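Local coordinates for CDP-glucose-4,6-dehydratase (PDB 1RKX), which converts CDP-D-glucose to CDP-4-keto-6-deoxy-D-glucose with loss of water, using bound NAD as cofactor, at residues C[134-139]-C[143-148]; C[264-269]-C[302-307]. One frame throughout, in Å; residues are numbered along the deposited sequence.

Contact 1 of 2, residues C[134-139]-C[143-148]; sequences KCYDNK and WGYREN
Y136 and Y145 lie against each other with their rings nearly parallel, the planes 17° apart, yet slid so far past one another in opposite directions that the rings barely overlap. What each ring receives on its face is the other tyrosine's methylene. Y145 CB sits over the middle of the Y136 ring, 3.7 Å from its centroid. Y136 CB returns the CH-pi contact, 4.2 Å from the Y145 centroid and nearer the rim. In both residues CG stands anti to the carbonyl carbon (chi1 -64° in Y136, and nearly the same in Y145), which aims the rings at the facing segment. On its other face the Y136 ring meets C135 SG, 4.0 Å above the plane. Both segments belong to the long loop between strand 126-130 and helix 156-175 of the NAD-binding Rossmann domain of this extended short-chain dehydrogenase/reductase, and the loop here doubles back on itself. The Y136 hydroxyl, with E147 CA at the ring edge 3.5 Å from OH, is held by hydrogen bonds with N261 and R192. At the far end of Y145, the backbone N of K139 comes in near the ring plane and donates to Y145 OH over 2.7 Å, with an N-H...O angle of 155°. A water 2.6 Å from Y145 OH also bonds to that hydroxyl and reaches N138 OD1 weakly; the latter is engaged mainly by E140 N. W141 stacks on Y145, while R146 turns away to a salt bridge with E149 of the second subunit.

Contact 2 of 2, residues C[264-269]-C[302-307]; sequences PNDADA and YLKLDC
The Y302 ring meets D266 at its edge, where carboxylate oxygen OD2 lies in the ring plane beyond the hydroxyl, while A269 CB approaches obliquely, 3.6 Å from Y302 OH. I229 of strand 229-234 also packs against this tyrosine. D266 opens the 3-10 turn 266-268, which links strand 259-261, the last of the parallel Rossmann sheet, to strand 270-271; its partners come from the loop running into helix 308-314. The carboxylate plane is turned 60° from the phenol ring. Y302 OH donates to the syn lone pair of D266 OD2 across 2.7 Å. The other oxygen, OD1, takes a salt bridge from K304 NZ at 2.9 Å, with the ammonium well above the carboxylate plane, 67° out of it. Two donors from one segment thus hold the two oxygens separately, which should restrain the carboxylate's rotation and favour its charged form. K304 reaches it by leaving the backbone with CG between N and the carbonyl carbon (chi1 68°) and then running fully extended to NZ. This amine also hydrogen-bonds S308 of the second subunit, whose K311 makes a long, weak ion pair with OD1. Within the turn, A269 N closes onto D266 O at 2.9 Å.

In the fold
Contact 1 precedes contact 2 along the chain, and their centres lie 12 Å apart on the same side of the chain's centre. They meet directly: segment 302-307 runs beside segment 143-148, and the backbone of Y145 is joined to it twice, probably by hydrogen bonds, N to K304 O at 3.0 Å and O to D306 N at 2.9 Å. L303 packs onto Y145 and L305 onto Y136. The loop after strand 126-130 is thereby tied to the loop before helix 308-314, and through contact 2 to the turn that follows strand 259-261. Both contacts touch the second subunit, so this joined set of loops reaches the subunit interface, with contact 1 nearer the bound NAD.

Contact 1 of 2, residues C[134-139]-C[143-148]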
loop_
_atom_site.group_PDB
_atom_site.type_symbol
_atom_site.label_atom_id
_atom_site.label_comp_id
_atom_site.label_asym_id
_atom_site.label_seq_id
_atom_site.Cartn_x
_atom_site.Cartn_y
_atom_site.Cartn_z
ATOM N N LYS C 134 8.551 -17.718 -3.159
ATOM C CA LYS C 134 9.525 -16.657 -3.435
ATOM C C LYS C 134 9.136 -15.701 -4.570
ATOM O O LYS C 134 9.943 -14.875 -4.987
ATOM C CB LYS C 134 10.894 -17.273 -3.754
ATOM C CG LYS C 134 11.418 -18.215 -2.679
ATOM C CD LYS C 134 11.483 -17.526 -1.328
ATOM C CE LYS C 134 11.913 -18.493 -0.229
ATOM N NZ LYS C 134 13.299 -19.007 -0.447
ATOM N N CYS C 135 7.910 -15.798 -5.072
ATOM C CA CYS C 135 7.505 -14.908 -6.157
ATOM C C CYS C 135 7.246 -13.480 -5.663
ATOM O O CYS C 135 7.202 -12.545 -6.457
ATOM C CB CYS C 135 6.240 -15.434 -6.842
ATOM S SG CYS C 135 4.798 -15.416 -5.785
ATOM N N TYR C 136 7.074 -13.313 -4.356
ATOM C CA TYR C 136 6.785 -11.994 -3.797
ATOM C C TYR C 136 7.980 -11.072 -3.666
ATOM O O TYR C 136 9.064 -11.497 -3.278
ATOM C CB TYR C 136 6.149 -12.110 -2.409
ATOM C CG TYR C 136 4.799 -12.782 -2.381
ATOM C CD1 TYR C 136 4.672 -14.130 -2.023
ATOM C CD2 TYR C 136 3.645 -12.066 -2.695
ATOM C CE1 TYR C 136 3.424 -14.743 -1.977
ATOM C CE2 TYR C 136 2.390 -12.668 -2.651
ATOM C CZ TYR C 136 2.287 -14.003 -2.291
ATOM O OH TYR C 136 1.054 -14.607 -2.238
ATOM N N ASP C 137 7.764 -9.799 -3.988
ATOM C CA ASP C 137 8.806 -8.799 -3.837
ATOM C C ASP C 137 9.107 -8.860 -2.340
ATOM O O ASP C 137 8.202 -8.711 -1.521
ATOM C CB ASP C 137 8.260 -7.425 -4.232
ATOM C CG ASP C 137 9.232 -6.304 -3.948
ATOM O OD1 ASP C 137 10.452 -6.519 -4.094
ATOM O OD2 ASP C 137 8.775 -5.199 -3.591
ATOM N N ASN C 138 10.369 -9.069 -1.982
ATOM C CA ASN C 138 10.726 -9.209 -0.580
ATOM C C ASN C 138 10.827 -7.908 0.203
ATOM O O ASN C 138 11.723 -7.095 -0.032
ATOM C CB ASN C 138 12.036 -9.991 -0.451
ATOM C CG ASN C 138 12.197 -10.619 0.917
ATOM O OD1 ASN C 138 12.141 -9.934 1.937
ATOM N ND2 ASN C 138 12.390 -11.933 0.947
ATOM N N LYS C 139 9.906 -7.725 1.142
ATOM C CA LYS C 139 9.884 -6.530 1.973
ATOM C C LYS C 139 10.755 -6.697 3.217
ATOM O O LYS C 139 10.883 -5.776 4.020
ATOM C CB LYS C 139 8.446 -6.208 2.389
ATOM C CG LYS C 139 7.511 -5.908 1.223
ATOM C CD LYS C 139 7.991 -4.696 0.443
ATOM C CE LYS C 139 7.003 -4.290 -0.631
ATOM N NZ LYS C 139 7.516 -3.121 -1.411
ATOM N N TRP C 143 6.028 -10.182 8.563
ATOM C CA TRP C 143 4.692 -10.608 8.171
ATOM C C TRP C 143 4.568 -11.548 6.974
ATOM O O TRP C 143 5.348 -11.480 6.029
ATOM C CB TRP C 143 3.829 -9.370 7.931
ATOM C CG TRP C 143 3.659 -8.527 9.164
ATOM C CD1 TRP C 143 3.065 -8.902 10.332
ATOM C CD2 TRP C 143 4.069 -7.168 9.343
ATOM N NE1 TRP C 143 3.072 -7.861 11.227
ATOM C CE2 TRP C 143 3.683 -6.783 10.648
ATOM C CE3 TRP C 143 4.727 -6.234 8.529
ATOM C CZ2 TRP C 143 3.931 -5.502 11.158
ATOM C CZ3 TRP C 143 4.973 -4.961 9.037
ATOM C CH2 TRP C 143 4.574 -4.610 10.341
ATOM N N GLY C 144 3.571 -12.425 7.034
ATOM C CA GLY C 144 3.330 -13.352 5.944
ATOM C C GLY C 144 2.694 -12.596 4.795
ATOM O O GLY C 144 1.821 -11.750 5.005
ATOM N N TYR C 145 3.121 -12.896 3.574
ATOM C CA TYR C 145 2.594 -12.216 2.402
ATOM C C TYR C 145 1.174 -12.602 2.034
ATOM O O TYR C 145 0.768 -13.753 2.170
ATOM C CB TYR C 145 3.515 -12.442 1.203
ATOM C CG TYR C 145 4.848 -11.764 1.386
ATOM C CD1 TYR C 145 5.890 -12.397 2.061
ATOM C CD2 TYR C 145 5.036 -10.448 0.968
ATOM C CE1 TYR C 145 7.091 -11.725 2.323
ATOM C CE2 TYR C 145 6.220 -9.772 1.221
ATOM C CZ TYR C 145 7.242 -10.411 1.899
ATOM O OH TYR C 145 8.398 -9.715 2.160
ATOM N N ARG C 146 0.425 -11.615 1.563
ATOM C CA ARG C 146 -0.956 -11.819 1.160
ATOM C C ARG C 146 -0.951 -11.889 -0.369
ATOM O O ARG C 146 -0.086 -11.300 -1.013
ATOM C CB ARG C 146 -1.803 -10.671 1.732
ATOM C CG ARG C 146 -1.491 -10.497 3.239
ATOM C CD ARG C 146 -2.436 -9.620 4.068
ATOM N NE ARG C 146 -2.323 -8.200 3.788
ATOM C CZ ARG C 146 -2.455 -7.228 4.692
ATOM N NH1 ARG C 146 -2.699 -7.497 5.970
ATOM N NH2 ARG C 146 -2.368 -5.968 4.302
ATOM N N GLU C 147 -1.893 -12.625 -0.948
ATOM C CA GLU C 147 -1.923 -12.804 -2.398
ATOM C C GLU C 147 -2.005 -11.556 -3.266
ATOM O O GLU C 147 -1.623 -11.596 -4.437
ATOM C CB GLU C 147 -3.051 -13.771 -2.791
ATOM C CG GLU C 147 -2.794 -15.215 -2.382
ATOM C CD GLU C 147 -3.333 -15.553 -1.004
ATOM O OE1 GLU C 147 -3.678 -14.623 -0.239
ATOM O OE2 GLU C 147 -3.404 -16.756 -0.685
ATOM N N ASN C 148 -2.485 -10.452 -2.702
ATOM C CA ASN C 148 -2.616 -9.211 -3.457
ATOM C C ASN C 148 -1.366 -8.327 -3.430
ATOM O O ASN C 148 -1.390 -7.215 -3.949
ATOM C CB ASN C 148 -3.817 -8.407 -2.933
ATOM C CG ASN C 148 -3.582 -7.828 -1.544
ATOM O OD1 ASN C 148 -2.683 -8.254 -0.818
ATOM N ND2 ASN C 148 -4.406 -6.856 -1.164
HETATM O O HOH W 1 9.689 -10.579 4.288
#

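Contact 2 of 2, residues C[264-269]-C[302-307]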
loop_
_atom_site.group_PDB
_atom_site.type_symbol
_atom_site.label_atom_id
_atom_site.label_comp_id
_atom_site.label_asym_id
_atom_site.label_seq_id
_atom_site.Cartn_x
_atom_site.Cartn_y
_atom_site.Cartn_z
ATOM N N PRO C 264 2.218 -23.788 6.340
ATOM C CA PRO C 264 1.885 -24.278 7.681
ATOM C C PRO C 264 1.489 -23.152 8.631
ATOM O O PRO C 264 1.649 -21.973 8.314
ATOM C CB PRO C 264 3.177 -24.946 8.116
ATOM C CG PRO C 264 4.203 -23.991 7.563
ATOM C CD PRO C 264 3.681 -23.704 6.163
ATOM N N ASN C 265 0.989 -23.520 9.806
ATOM C CA ASN C 265 0.605 -22.526 10.797
ATOM C C ASN C 265 1.891 -22.009 11.427
ATOM O O ASN C 265 2.776 -22.793 11.772
ATOM C CB ASN C 265 -0.303 -23.161 11.848
ATOM C CG ASN C 265 -1.572 -23.733 11.243
ATOM O OD1 ASN C 265 -2.228 -23.081 10.427
ATOM N ND2 ASN C 265 -1.926 -24.951 11.639
ATOM N N ASP C 266 2.005 -20.692 11.565
ATOM C CA ASP C 266 3.211 -20.103 12.135
ATOM C C ASP C 266 3.492 -20.628 13.537
ATOM O O ASP C 266 4.635 -20.617 13.989
ATOM C CB ASP C 266 3.106 -18.578 12.179
ATOM C CG ASP C 266 4.450 -17.909 12.445
ATOM O OD1 ASP C 266 4.454 -16.759 12.931
ATOM O OD2 ASP C 266 5.501 -18.525 12.158
ATOM N N ALA C 267 2.453 -21.086 14.226
ATOM C CA ALA C 267 2.633 -21.615 15.576
ATOM C C ALA C 267 3.487 -22.879 15.510
ATOM O O ALA C 267 4.054 -23.322 16.511
ATOM C CB ALA C 267 1.280 -21.923 16.202
ATOM N N ASP C 268 3.578 -23.440 14.310
ATOM C CA ASP C 268 4.339 -24.658 14.045
ATOM C C ASP C 268 5.813 -24.325 13.789
ATOM O O ASP C 268 6.668 -25.210 13.807
ATOM C CB ASP C 268 3.719 -25.365 12.824
ATOM C CG ASP C 268 4.299 -26.749 12.566
ATOM O OD1 ASP C 268 4.256 -27.606 13.478
ATOM O OD2 ASP C 268 4.781 -26.984 11.434
ATOM N N ALA C 269 6.101 -23.041 13.569
ATOM C CA ALA C 269 7.461 -22.577 13.290
ATOM C C ALA C 269 8.473 -23.124 14.285
ATOM O O ALA C 269 8.401 -22.840 15.481
ATOM C CB ALA C 269 7.503 -21.058 13.288
ATOM N N TYR C 302 12.013 -14.274 8.647
ATOM C CA TYR C 302 12.057 -15.309 7.625
ATOM C C TYR C 302 10.800 -15.183 6.768
ATOM O O TYR C 302 9.743 -14.780 7.252
ATOM C CB TYR C 302 12.131 -16.697 8.271
ATOM C CG TYR C 302 11.062 -16.960 9.305
ATOM C CD1 TYR C 302 9.825 -17.493 8.941
ATOM C CD2 TYR C 302 11.284 -16.667 10.652
ATOM C CE1 TYR C 302 8.835 -17.732 9.898
ATOM C CE2 TYR C 302 10.302 -16.898 11.613
ATOM C CZ TYR C 302 9.082 -17.432 11.229
ATOM O OH TYR C 302 8.114 -17.670 12.175
ATOM N N LEU C 303 10.938 -15.512 5.492
ATOM C CA LEU C 303 9.848 -15.445 4.518
ATOM C C LEU C 303 8.725 -16.415 4.864
ATOM O O LEU C 303 8.964 -17.605 5.052
ATOM C CB LEU C 303 10.400 -15.774 3.124
ATOM C CG LEU C 303 9.576 -15.552 1.848
ATOM C CD1 LEU C 303 8.267 -16.326 1.905
ATOM C CD2 LEU C 303 9.317 -14.072 1.668
ATOM N N LYS C 304 7.502 -15.903 4.953
ATOM C CA LYS C 304 6.347 -16.747 5.242
ATOM C C LYS C 304 5.126 -16.217 4.505
ATOM O O LYS C 304 5.126 -15.088 4.012
ATOM C CB LYS C 304 6.072 -16.824 6.750
ATOM C CG LYS C 304 5.599 -15.544 7.383
ATOM C CD LYS C 304 5.320 -15.757 8.865
ATOM C CE LYS C 304 4.811 -14.481 9.509
ATOM N NZ LYS C 304 4.476 -14.675 10.938
ATOM N N LEU C 305 4.083 -17.036 4.434
ATOM C CA LEU C 305 2.876 -16.665 3.717
ATOM C C LEU C 305 1.639 -16.644 4.598
ATOM O O LEU C 305 1.530 -17.403 5.558
ATOM C CB LEU C 305 2.637 -17.653 2.569
ATOM C CG LEU C 305 3.769 -17.910 1.569
ATOM C CD1 LEU C 305 3.300 -18.921 0.519
ATOM C CD2 LEU C 305 4.175 -16.609 0.909
ATOM N N ASP C 306 0.709 -15.761 4.268
ATOM C CA ASP C 306 -0.552 -15.687 4.995
ATOM C C ASP C 306 -1.478 -16.555 4.147
ATOM O O ASP C 306 -1.711 -16.247 2.977
ATOM C CB ASP C 306 -1.076 -14.257 5.031
ATOM C CG ASP C 306 -2.379 -14.138 5.795
ATOM O OD1 ASP C 306 -3.306 -14.929 5.526
ATOM O OD2 ASP C 306 -2.476 -13.249 6.662
ATOM N N CYS C 307 -1.992 -17.636 4.727
ATOM C CA CYS C 307 -2.859 -18.549 3.986
ATOM C C CYS C 307 -4.328 -18.462 4.382
ATOM O O CYS C 307 -5.042 -19.467 4.357
ATOM C CB CYS C 307 -2.359 -19.989 4.161
ATOM S SG CYS C 307 -0.662 -20.221 3.594
#